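Local coordinates for protein tRNA (cytosine(38)-C(5))-methyltransferase (Schizosaccharomyces pombe, PDB 6FDF) that methylates cytosine 38 in the anticodon loop of tRNA(Asp), and less efficiently tRNA(Glu), using S-adenosyl-L-methionine as the methyl donor, at residues M290-S295 against I316-V321; N161-R166 against K200-Y205; Y25-A30 against Y323-L328. All coordinates share one frame; numbering follows the deposited sequence.

Interaction 1 (M290-S295 against I316-V321); sequences MGFPES and INVKVV
Val318 sets one methyl, CG2, over the middle of the Phe292 ring, 3.7 Å from the ring centroid and 5° off its normal. This is a CH-pi contact in which all six ring carbons are almost equally far from the methyl, and the two side chains cross at about a right angle. With CG1 of Val318 anti to its backbone N (chi1 172°), CG2 is left beside that N, where it meets the ring, while CB comes to 3.5 Å from Gly291 O. One nearly straight hydrogen bond joins the backbones, Val318 N giving to Met290 O at 2.8 Å, and Asn317 CA approaches the same oxygen in a CH...O contact. Asn317 turns its amide back over the start of its own helix: OD1 accepts from Val320 N at 2.9 Å, the donor tilted 25° from the carbonyl plane. The buried Ile316 O has no partner in the model, whereas Ile316 N makes a weak hydrogen bond to S-adenosylhomocysteine. Gly291, with positive phi, is the C-prime residue of a Schellman motif that ends helix 283-289. The junction thus sets a Schellman helix end against an asparagine N-cap, bordering the cofactor pocket of a class I methyltransferase fold.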
loop_
_atom_site.group_PDB
_atom_site.type_symbol
_atom_site.label_atom_id
_atom_site.label_comp_id
_atom_site.label_asym_id
_atom_site.label_seq_id
_atom_site.Cartn_x
_atom_site.Cartn_y
_atom_site.Cartn_z
ATOM N N MET A 290 -3.048 7.189 -4.296
ATOM C CA MET A 290 -2.346 6.429 -3.272
ATOM C C MET A 290 -1.203 7.213 -2.634
ATOM O O MET A 290 -0.471 6.658 -1.807
ATOM C CB MET A 290 -1.836 5.112 -3.861
ATOM C CG MET A 290 -2.976 4.183 -4.255
ATOM S SD MET A 290 -2.398 2.591 -4.859
ATOM C CE MET A 290 -3.954 1.770 -5.185
ATOM N N GLY A 291 -1.053 8.489 -2.981
ATOM C CA GLY A 291 -0.097 9.370 -2.341
ATOM C C GLY A 291 1.303 9.363 -2.916
ATOM O O GLY A 291 2.199 9.969 -2.317
ATOM N N PHE A 292 1.521 8.718 -4.055
ATOM C CA PHE A 292 2.844 8.720 -4.656
ATOM C C PHE A 292 3.134 10.083 -5.277
ATOM O O PHE A 292 2.230 10.715 -5.835
ATOM C CB PHE A 292 2.952 7.628 -5.718
ATOM C CG PHE A 292 3.101 6.253 -5.144
ATOM C CD1 PHE A 292 1.989 5.518 -4.778
ATOM C CD2 PHE A 292 4.360 5.703 -4.957
ATOM C CE1 PHE A 292 2.126 4.254 -4.236
ATOM C CE2 PHE A 292 4.508 4.445 -4.421
ATOM C CZ PHE A 292 3.393 3.719 -4.058
ATOM N N PRO A 293 4.370 10.562 -5.198
ATOM C CA PRO A 293 4.692 11.873 -5.768
ATOM C C PRO A 293 4.796 11.802 -7.286
ATOM O O PRO A 293 4.874 10.732 -7.889
ATOM C CB PRO A 293 6.044 12.207 -5.131
ATOM C CG PRO A 293 6.677 10.877 -4.932
ATOM C CD PRO A 293 5.541 9.940 -4.553
ATOM N N GLU A 294 4.805 12.986 -7.900
ATOM C CA GLU A 294 4.901 13.076 -9.352
ATOM C C GLU A 294 6.223 12.537 -9.882
ATOM O O GLU A 294 6.295 12.149 -11.056
ATOM C CB GLU A 294 4.708 14.529 -9.791
ATOM C CG GLU A 294 3.325 15.078 -9.510
ATOM C CD GLU A 294 2.240 14.285 -10.220
ATOM O OE1 GLU A 294 1.511 13.530 -9.544
ATOM O OE2 GLU A 294 2.120 14.420 -11.456
ATOM N N SER A 295 7.266 12.506 -9.049
ATOM C CA SER A 295 8.555 11.972 -9.475
ATOM C C SER A 295 8.517 10.476 -9.781
ATOM O O SER A 295 9.423 9.984 -10.464
ATOM C CB SER A 295 9.608 12.251 -8.406
ATOM O OG SER A 295 9.365 11.462 -7.261
ATOM N N ILE A 316 0.982 0.471 -0.775
ATOM C CA ILE A 316 0.424 1.158 0.384
ATOM C C ILE A 316 -0.115 2.513 -0.040
ATOM O O ILE A 316 0.136 2.970 -1.161
ATOM C CB ILE A 316 1.489 1.338 1.479
ATOM C CG1 ILE A 316 2.629 2.219 0.938
ATOM C CG2 ILE A 316 1.987 -0.009 1.955
ATOM C CD1 ILE A 316 3.541 2.791 1.986
ATOM N N ASN A 317 -0.828 3.179 0.863
ATOM C CA ASN A 317 -1.042 4.612 0.740
ATOM C C ASN A 317 0.127 5.326 1.408
ATOM O O ASN A 317 0.331 5.202 2.623
ATOM C CB ASN A 317 -2.375 5.043 1.347
ATOM C CG ASN A 317 -2.642 6.514 1.130
ATOM O OD1 ASN A 317 -1.965 7.362 1.711
ATOM N ND2 ASN A 317 -3.603 6.832 0.257
ATOM N N VAL A 318 0.877 6.082 0.601
ATOM C CA VAL A 318 2.113 6.725 1.041
ATOM C C VAL A 318 1.834 7.799 2.085
ATOM O O VAL A 318 2.614 7.986 3.030
ATOM C CB VAL A 318 2.846 7.305 -0.185
ATOM C CG1 VAL A 318 4.038 8.155 0.242
ATOM C CG2 VAL A 318 3.290 6.180 -1.117
ATOM N N LYS A 319 0.727 8.532 1.924
ATOM C CA LYS A 319 0.370 9.584 2.875
ATOM C C LYS A 319 0.084 9.010 4.257
ATOM O O LYS A 319 0.662 9.456 5.255
ATOM C CB LYS A 319 -0.840 10.367 2.360
ATOM C CG LYS A 319 -0.498 11.674 1.672
ATOM C CD LYS A 319 0.101 12.671 2.654
ATOM C CE LYS A 319 0.624 13.901 1.935
ATOM N NZ LYS A 319 1.477 14.725 2.826
ATOM N N VAL A 320 -0.823 8.032 4.337
ATOM C CA VAL A 320 -1.160 7.423 5.628
ATOM C C VAL A 320 0.086 6.872 6.314
ATOM O O VAL A 320 0.312 7.101 7.509
ATOM C CB VAL A 320 -2.234 6.333 5.450
ATOM C CG1 VAL A 320 -2.541 5.668 6.789
ATOM C CG2 VAL A 320 -3.521 6.939 4.865
ATOM N N VAL A 321 0.928 6.154 5.567
ATOM C CA VAL A 321 2.113 5.573 6.193
ATOM C C VAL A 321 3.109 6.648 6.618
ATOM O O VAL A 321 3.822 6.474 7.618
ATOM C CB VAL A 321 2.733 4.534 5.240
ATOM C CG1 VAL A 321 4.045 4.004 5.789
ATOM C CG2 VAL A 321 1.750 3.393 5.052
#

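Interaction 2 (N161-R166 against K200-Y205); sequences NIPNSR and KRIRDY
Asn161 holds its side chain with CG anti to the backbone N (chi1 -168°), which carries the amide across to the backbone of Lys200 at about a right angle to the lysine chain. Lys200 N gives a hydrogen bond to Asn161 OD1 at 2.9 Å, bent to 156° at the hydrogen and coming from 26° out of the carbonyl plane. The same oxygen accepts a second hydrogen bond, from a water that also donates to Lys200 O, so that a small polar ring closes round the start of segment 200-205. The lysine side chain contributes its aliphatic part, CB lying 3.5 Å from Asn161 O with CG and CD alongside, before its end leads away.

Farther along, the contact becomes apolar. Pro163, centre of an inverse gamma turn, presents its CD to Tyr205 CE1 at 3.4 Å, the proline meeting the phenol ring obliquely. Pro163 O lies 3.7 Å from Ile202 CD1, a packing contact. Ile162 CG2 adds a looser touch at the hydroxyl end of the tyrosine, and Leu289 packs on both Pro163 and Tyr205.

Segment 161-166 ends in Arg166, with Arg168 two residues on, consistent with the RxR signature of motif VIII in C5-methyltransferases. Because Asn161 ND2 also donates to Glu198 O, three hydrogen bonds grip the amide and should fix both its rotation and which end carries oxygen.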
loop_
_atom_site.group_PDB
_atom_site.type_symbol
_atom_site.label_atom_id
_atom_site.label_comp_id
_atom_site.label_asym_id
_atom_site.label_seq_id
_atom_site.Cartn_x
_atom_site.Cartn_y
_atom_site.Cartn_z
ATOM N N ASN A 161 -8.858 12.830 4.630
ATOM C CA ASN A 161 -9.251 13.744 3.552
ATOM C C ASN A 161 -8.614 13.345 2.232
ATOM O O ASN A 161 -8.115 14.186 1.480
ATOM C CB ASN A 161 -8.895 15.180 3.873
ATOM C CG ASN A 161 -9.543 16.188 2.936
ATOM O OD1 ASN A 161 -10.582 15.924 2.334
ATOM N ND2 ASN A 161 -8.929 17.365 2.825
ATOM N N ILE A 162 -8.614 12.051 1.955
ATOM C CA ILE A 162 -8.139 11.523 0.688
ATOM C C ILE A 162 -9.314 10.748 0.105
ATOM O O ILE A 162 -9.855 9.859 0.767
ATOM C CB ILE A 162 -6.909 10.618 0.858
ATOM C CG1 ILE A 162 -5.759 11.407 1.491
ATOM C CG2 ILE A 162 -6.500 10.013 -0.478
ATOM C CD1 ILE A 162 -4.686 10.525 2.120
ATOM N N PRO A 163 -9.761 11.060 -1.108
ATOM C CA PRO A 163 -11.005 10.473 -1.636
ATOM C C PRO A 163 -10.797 9.080 -2.222
ATOM O O PRO A 163 -11.076 8.816 -3.394
ATOM C CB PRO A 163 -11.424 11.500 -2.694
ATOM C CG PRO A 163 -10.122 12.039 -3.203
ATOM C CD PRO A 163 -9.225 12.111 -1.991
ATOM N N ASN A 164 -10.293 8.169 -1.397
ATOM C CA ASN A 164 -10.144 6.787 -1.826
ATOM C C ASN A 164 -10.287 5.881 -0.614
ATOM O O ASN A 164 -9.755 6.175 0.459
ATOM C CB ASN A 164 -8.791 6.563 -2.520
ATOM C CG ASN A 164 -8.594 5.125 -2.984
ATOM O OD1 ASN A 164 -7.620 4.467 -2.608
ATOM N ND2 ASN A 164 -9.526 4.626 -3.795
ATOM N N SER A 165 -11.005 4.780 -0.801
ATOM C CA SER A 165 -11.119 3.746 0.213
ATOM C C SER A 165 -9.964 2.770 0.061
ATOM O O SER A 165 -9.719 2.256 -1.034
ATOM C CB SER A 165 -12.452 3.010 0.090
ATOM O OG SER A 165 -13.532 3.916 0.157
ATOM N N ARG A 166 -9.252 2.527 1.157
ATOM C CA ARG A 166 -8.218 1.500 1.162
ATOM C C ARG A 166 -7.922 1.113 2.604
ATOM O O ARG A 166 -6.861 1.445 3.143
ATOM C CB ARG A 166 -6.963 1.998 0.434
ATOM C CG ARG A 166 -5.948 0.908 0.058
ATOM C CD ARG A 166 -4.827 1.480 -0.809
ATOM N NE ARG A 166 -3.919 0.436 -1.295
ATOM C CZ ARG A 166 -4.203 -0.382 -2.305
ATOM N NH1 ARG A 166 -5.363 -0.271 -2.943
ATOM N NH2 ARG A 166 -3.328 -1.310 -2.682
ATOM N N LYS A 200 -10.915 17.288 -0.212
ATOM C CA LYS A 200 -10.389 16.826 -1.483
ATOM C C LYS A 200 -11.397 15.934 -2.190
ATOM O O LYS A 200 -12.081 15.114 -1.572
ATOM C CB LYS A 200 -9.053 16.114 -1.286
ATOM C CG LYS A 200 -7.988 17.062 -0.761
ATOM C CD LYS A 200 -6.585 16.573 -1.053
ATOM C CE LYS A 200 -5.558 17.566 -0.531
ATOM N NZ LYS A 200 -5.678 18.876 -1.238
ATOM N N ARG A 201 -11.473 16.099 -3.505
ATOM C CA ARG A 201 -12.384 15.344 -4.339
ATOM C C ARG A 201 -11.587 14.763 -5.496
ATOM O O ARG A 201 -10.401 15.060 -5.671
ATOM C CB ARG A 201 -13.545 16.226 -4.824
ATOM C CG ARG A 201 -14.404 16.736 -3.666
ATOM C CD ARG A 201 -15.437 17.758 -4.092
ATOM N NE ARG A 201 -16.182 18.264 -2.938
ATOM C CZ ARG A 201 -17.262 17.681 -2.428
ATOM N NH1 ARG A 201 -17.740 16.569 -2.971
ATOM N NH2 ARG A 201 -17.869 18.211 -1.375
ATOM N N ILE A 202 -12.249 13.902 -6.272
ATOM C CA ILE A 202 -11.581 13.200 -7.367
ATOM C C ILE A 202 -10.891 14.176 -8.312
ATOM O O ILE A 202 -9.762 13.933 -8.761
ATOM C CB ILE A 202 -12.589 12.302 -8.109
ATOM C CG1 ILE A 202 -13.104 11.211 -7.169
ATOM C CG2 ILE A 202 -11.947 11.684 -9.333
ATOM C CD1 ILE A 202 -12.006 10.316 -6.635
ATOM N N ARG A 203 -11.549 15.302 -8.614
ATOM C CA ARG A 203 -10.990 16.274 -9.554
ATOM C C ARG A 203 -9.599 16.744 -9.142
ATOM O O ARG A 203 -8.798 17.133 -9.999
ATOM C CB ARG A 203 -11.921 17.488 -9.669
ATOM C CG ARG A 203 -12.167 18.199 -8.336
ATOM C CD ARG A 203 -12.908 19.521 -8.511
ATOM N NE ARG A 203 -14.347 19.400 -8.293
ATOM C CZ ARG A 203 -14.985 19.868 -7.223
ATOM N NH1 ARG A 203 -16.298 19.714 -7.112
ATOM N NH2 ARG A 203 -14.314 20.497 -6.266
ATOM N N ASP A 204 -9.289 16.709 -7.847
ATOM C CA ASP A 204 -7.994 17.188 -7.377
ATOM C C ASP A 204 -6.851 16.251 -7.740
ATOM O O ASP A 204 -5.688 16.630 -7.589
ATOM C CB ASP A 204 -8.033 17.402 -5.863
ATOM C CG ASP A 204 -8.998 18.500 -5.458
ATOM O OD1 ASP A 204 -8.825 19.650 -5.919
ATOM O OD2 ASP A 204 -9.934 18.214 -4.681
ATOM N N TYR A 205 -7.156 15.044 -8.209
ATOM C CA TYR A 205 -6.153 14.058 -8.567
ATOM C C TYR A 205 -6.109 13.763 -10.058
ATOM O O TYR A 205 -5.182 13.081 -10.511
ATOM C CB TYR A 205 -6.401 12.755 -7.789
ATOM C CG TYR A 205 -6.279 12.935 -6.291
ATOM C CD1 TYR A 205 -7.296 13.546 -5.562
ATOM C CD2 TYR A 205 -5.147 12.508 -5.608
ATOM C CE1 TYR A 205 -7.184 13.730 -4.199
ATOM C CE2 TYR A 205 -5.033 12.679 -4.239
ATOM C CZ TYR A 205 -6.053 13.294 -3.542
ATOM O OH TYR A 205 -5.943 13.465 -2.182
HETATM O O HOH W 1 -11.585 13.609 0.821
#

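Interaction 3 (Y25-A30 against Y323-L328); sequences YALNLA and YLISLL
The last turn of helix 22-29 faces the later half of helix 318-328, and their backbones come nearest where CA of Ala30 lies 5.8 Å from CA of Ser326. No hydrogen bond joins the two segments directly; the contact is built round Ile325, whose two branches both reach Leu27 and touch one alanine each. CG1 of this residue is anti to its carbonyl carbon (chi1 -76°) and the chain then runs on extended (chi2 171°), so CD1 is carried toward Ala26, one turn before Ala30. There it touches Ala26 CB at 3.8 Å and also rests against Leu27 CG. The other branch, CG2, meets Leu27 CD2 at 3.8 Å and Ala30 CB at 3.9 Å. Leucine and isoleucine cross at about a right angle, and the two alanines present only a methyl each, consistent with the close approach of the backbones.

Beside this apolar patch the contact turns polar. Ser326 OG lies 3.5 Å from Ala30 CB, and a water bridges the helices by donating one proton to Ala30 O at 2.6 Å and the other to Ser326 OG at 2.9 Å. That hydroxyl is also hydrogen-bonded to Ser322 O, one turn back in its own helix, so it both gives and receives. The water thereby supplies a partner to the carbonyl of Ala30, just past the end of helix 22-29.

Ile325 continues past this contact onto Leu123 of strand 121-127, while Leu324 and Leu328 pack on strand 168-175, and Arg174 of that strand donates hydrogen bonds to the carbonyls of Leu327 and Leu328. Helix 318-328 thus lies beside helix 22-29 while its inner face packs on the central sheet; helix 22-29 follows the first strand, 11-16, so an early and a late part of the chain, 293 residues apart, are brought together.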
loop_
_atom_site.group_PDB
_atom_site.type_symbol
_atom_site.label_atom_id
_atom_site.label_comp_id
_atom_site.label_asym_id
_atom_site.label_seq_id
_atom_site.Cartn_x
_atom_site.Cartn_y
_atom_site.Cartn_z
ATOM N N TYR A 25 9.010 6.177 -0.103
ATOM C CA TYR A 25 8.366 7.458 -0.366
ATOM C C TYR A 25 7.762 8.037 0.906
ATOM O O TYR A 25 7.808 9.253 1.126
ATOM C CB TYR A 25 7.288 7.313 -1.436
ATOM C CG TYR A 25 7.813 7.216 -2.852
ATOM C CD1 TYR A 25 8.495 8.273 -3.435
ATOM C CD2 TYR A 25 7.572 6.085 -3.625
ATOM C CE1 TYR A 25 8.956 8.196 -4.740
ATOM C CE2 TYR A 25 8.027 6.003 -4.933
ATOM C CZ TYR A 25 8.718 7.059 -5.482
ATOM O OH TYR A 25 9.179 6.975 -6.776
ATOM N N ALA A 26 7.196 7.176 1.758
ATOM C CA ALA A 26 6.610 7.648 3.010
ATOM C C ALA A 26 7.684 8.139 3.970
ATOM O O ALA A 26 7.480 9.129 4.683
ATOM C CB ALA A 26 5.782 6.533 3.653
ATOM N N LEU A 27 8.842 7.468 3.990
ATOM C CA LEU A 27 9.965 7.948 4.789
ATOM C C LEU A 27 10.427 9.318 4.312
ATOM O O LEU A 27 10.780 10.183 5.123
ATOM C CB LEU A 27 11.118 6.942 4.734
ATOM C CG LEU A 27 10.923 5.669 5.566
ATOM C CD1 LEU A 27 11.852 4.572 5.064
ATOM C CD2 LEU A 27 11.177 5.939 7.045
ATOM N N ASN A 28 10.430 9.535 2.993
ATOM C CA ASN A 28 10.807 10.837 2.449
ATOM C C ASN A 28 9.848 11.918 2.932
ATOM O O ASN A 28 10.273 13.007 3.331
ATOM C CB ASN A 28 10.818 10.798 0.920
ATOM C CG ASN A 28 11.931 9.929 0.352
ATOM O OD1 ASN A 28 12.871 9.548 1.054
ATOM N ND2 ASN A 28 11.826 9.615 -0.935
ATOM N N LEU A 29 8.542 11.634 2.876
ATOM C CA LEU A 29 7.536 12.595 3.317
ATOM C C LEU A 29 7.674 12.912 4.797
ATOM O O LEU A 29 7.458 14.055 5.219
ATOM C CB LEU A 29 6.139 12.040 3.046
ATOM C CG LEU A 29 5.367 12.441 1.798
ATOM C CD1 LEU A 29 4.026 11.730 1.811
ATOM C CD2 LEU A 29 5.175 13.941 1.731
ATOM N N ALA A 30 8.017 11.912 5.606
ATOM C CA ALA A 30 8.142 12.120 7.041
ATOM C C ALA A 30 9.426 12.839 7.414
ATOM O O ALA A 30 9.654 13.093 8.604
ATOM C CB ALA A 30 8.061 10.777 7.772
ATOM N N TYR A 323 2.387 9.427 7.999
ATOM C CA TYR A 323 1.941 9.816 9.333
ATOM C C TYR A 323 2.307 8.764 10.375
ATOM O O TYR A 323 2.750 9.105 11.479
ATOM C CB TYR A 323 0.429 10.043 9.343
ATOM C CG TYR A 323 -0.101 11.090 8.399
ATOM C CD1 TYR A 323 0.616 12.245 8.122
ATOM C CD2 TYR A 323 -1.336 10.921 7.791
ATOM C CE1 TYR A 323 0.105 13.211 7.261
ATOM C CE2 TYR A 323 -1.848 11.869 6.930
ATOM C CZ TYR A 323 -1.125 13.009 6.665
ATOM O OH TYR A 323 -1.649 13.950 5.804
ATOM N N LEU A 324 2.093 7.481 10.061
ATOM C CA LEU A 324 2.412 6.425 11.019
ATOM C C LEU A 324 3.910 6.342 11.275
ATOM O O LEU A 324 4.337 6.081 12.406
ATOM C CB LEU A 324 1.886 5.081 10.516
ATOM C CG LEU A 324 0.362 4.965 10.492
ATOM C CD1 LEU A 324 -0.054 3.848 9.573
ATOM C CD2 LEU A 324 -0.208 4.763 11.896
ATOM N N ILE A 325 4.724 6.552 10.238
ATOM C CA ILE A 325 6.173 6.561 10.431
ATOM C C ILE A 325 6.572 7.681 11.383
ATOM O O ILE A 325 7.401 7.486 12.279
ATOM C CB ILE A 325 6.892 6.679 9.074
ATOM C CG1 ILE A 325 6.860 5.336 8.346
ATOM C CG2 ILE A 325 8.337 7.145 9.258
ATOM C CD1 ILE A 325 7.355 5.413 6.914
ATOM N N SER A 326 6.001 8.874 11.191
ATOM C CA SER A 326 6.275 9.998 12.082
ATOM C C SER A 326 5.944 9.649 13.528
ATOM O O SER A 326 6.726 9.932 14.446
ATOM C CB SER A 326 5.471 11.217 11.636
ATOM O OG SER A 326 5.879 11.641 10.350
ATOM N N LEU A 327 4.777 9.045 13.748
ATOM C CA LEU A 327 4.399 8.601 15.086
ATOM C C LEU A 327 5.375 7.561 15.619
ATOM O O LEU A 327 5.864 7.668 16.748
ATOM C CB LEU A 327 2.981 8.035 15.065
ATOM C CG LEU A 327 2.478 7.481 16.396
ATOM C CD1 LEU A 327 2.415 8.595 17.434
ATOM C CD2 LEU A 327 1.122 6.825 16.219
ATOM N N LEU A 328 5.666 6.541 14.813
ATOM C CA LEU A 328 6.497 5.432 15.272
ATOM C C LEU A 328 7.856 5.908 15.772
ATOM O O LEU A 328 8.334 5.456 16.821
ATOM C CB LEU A 328 6.667 4.424 14.136
ATOM C CG LEU A 328 7.514 3.179 14.392
ATOM C CD1 LEU A 328 6.948 2.366 15.545
ATOM C CD2 LEU A 328 7.611 2.324 13.116
HETATM O O HOH W 2 8.432 12.960 10.920
#

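Interactions 1 and 3 share helix 318-328, the first at its start and the second farther along, and their centres are 10 Å apart. Tyr25 ties them: its CD2 comes within 3.5 Å of Phe292 CD2, the ring planes at about 80°. Val321 CG1 also packs on Ala26 CB at 3.7 Å. Interaction 2 adjoins interaction 1, centres 12 Å apart, through Met290 CE, 3.3 Å from Arg166 NH1, and Ile162 CD1, 3.9 Å from Lys319 CB; it remains about 6 Å, nearest atoms, from interaction 3. Interaction 1 alone reaches the cofactor, the Ile316 side chain being about 4 Å from S-adenosylhomocysteine, whereas Ala26 of interaction 3 stays about 8 Å from it.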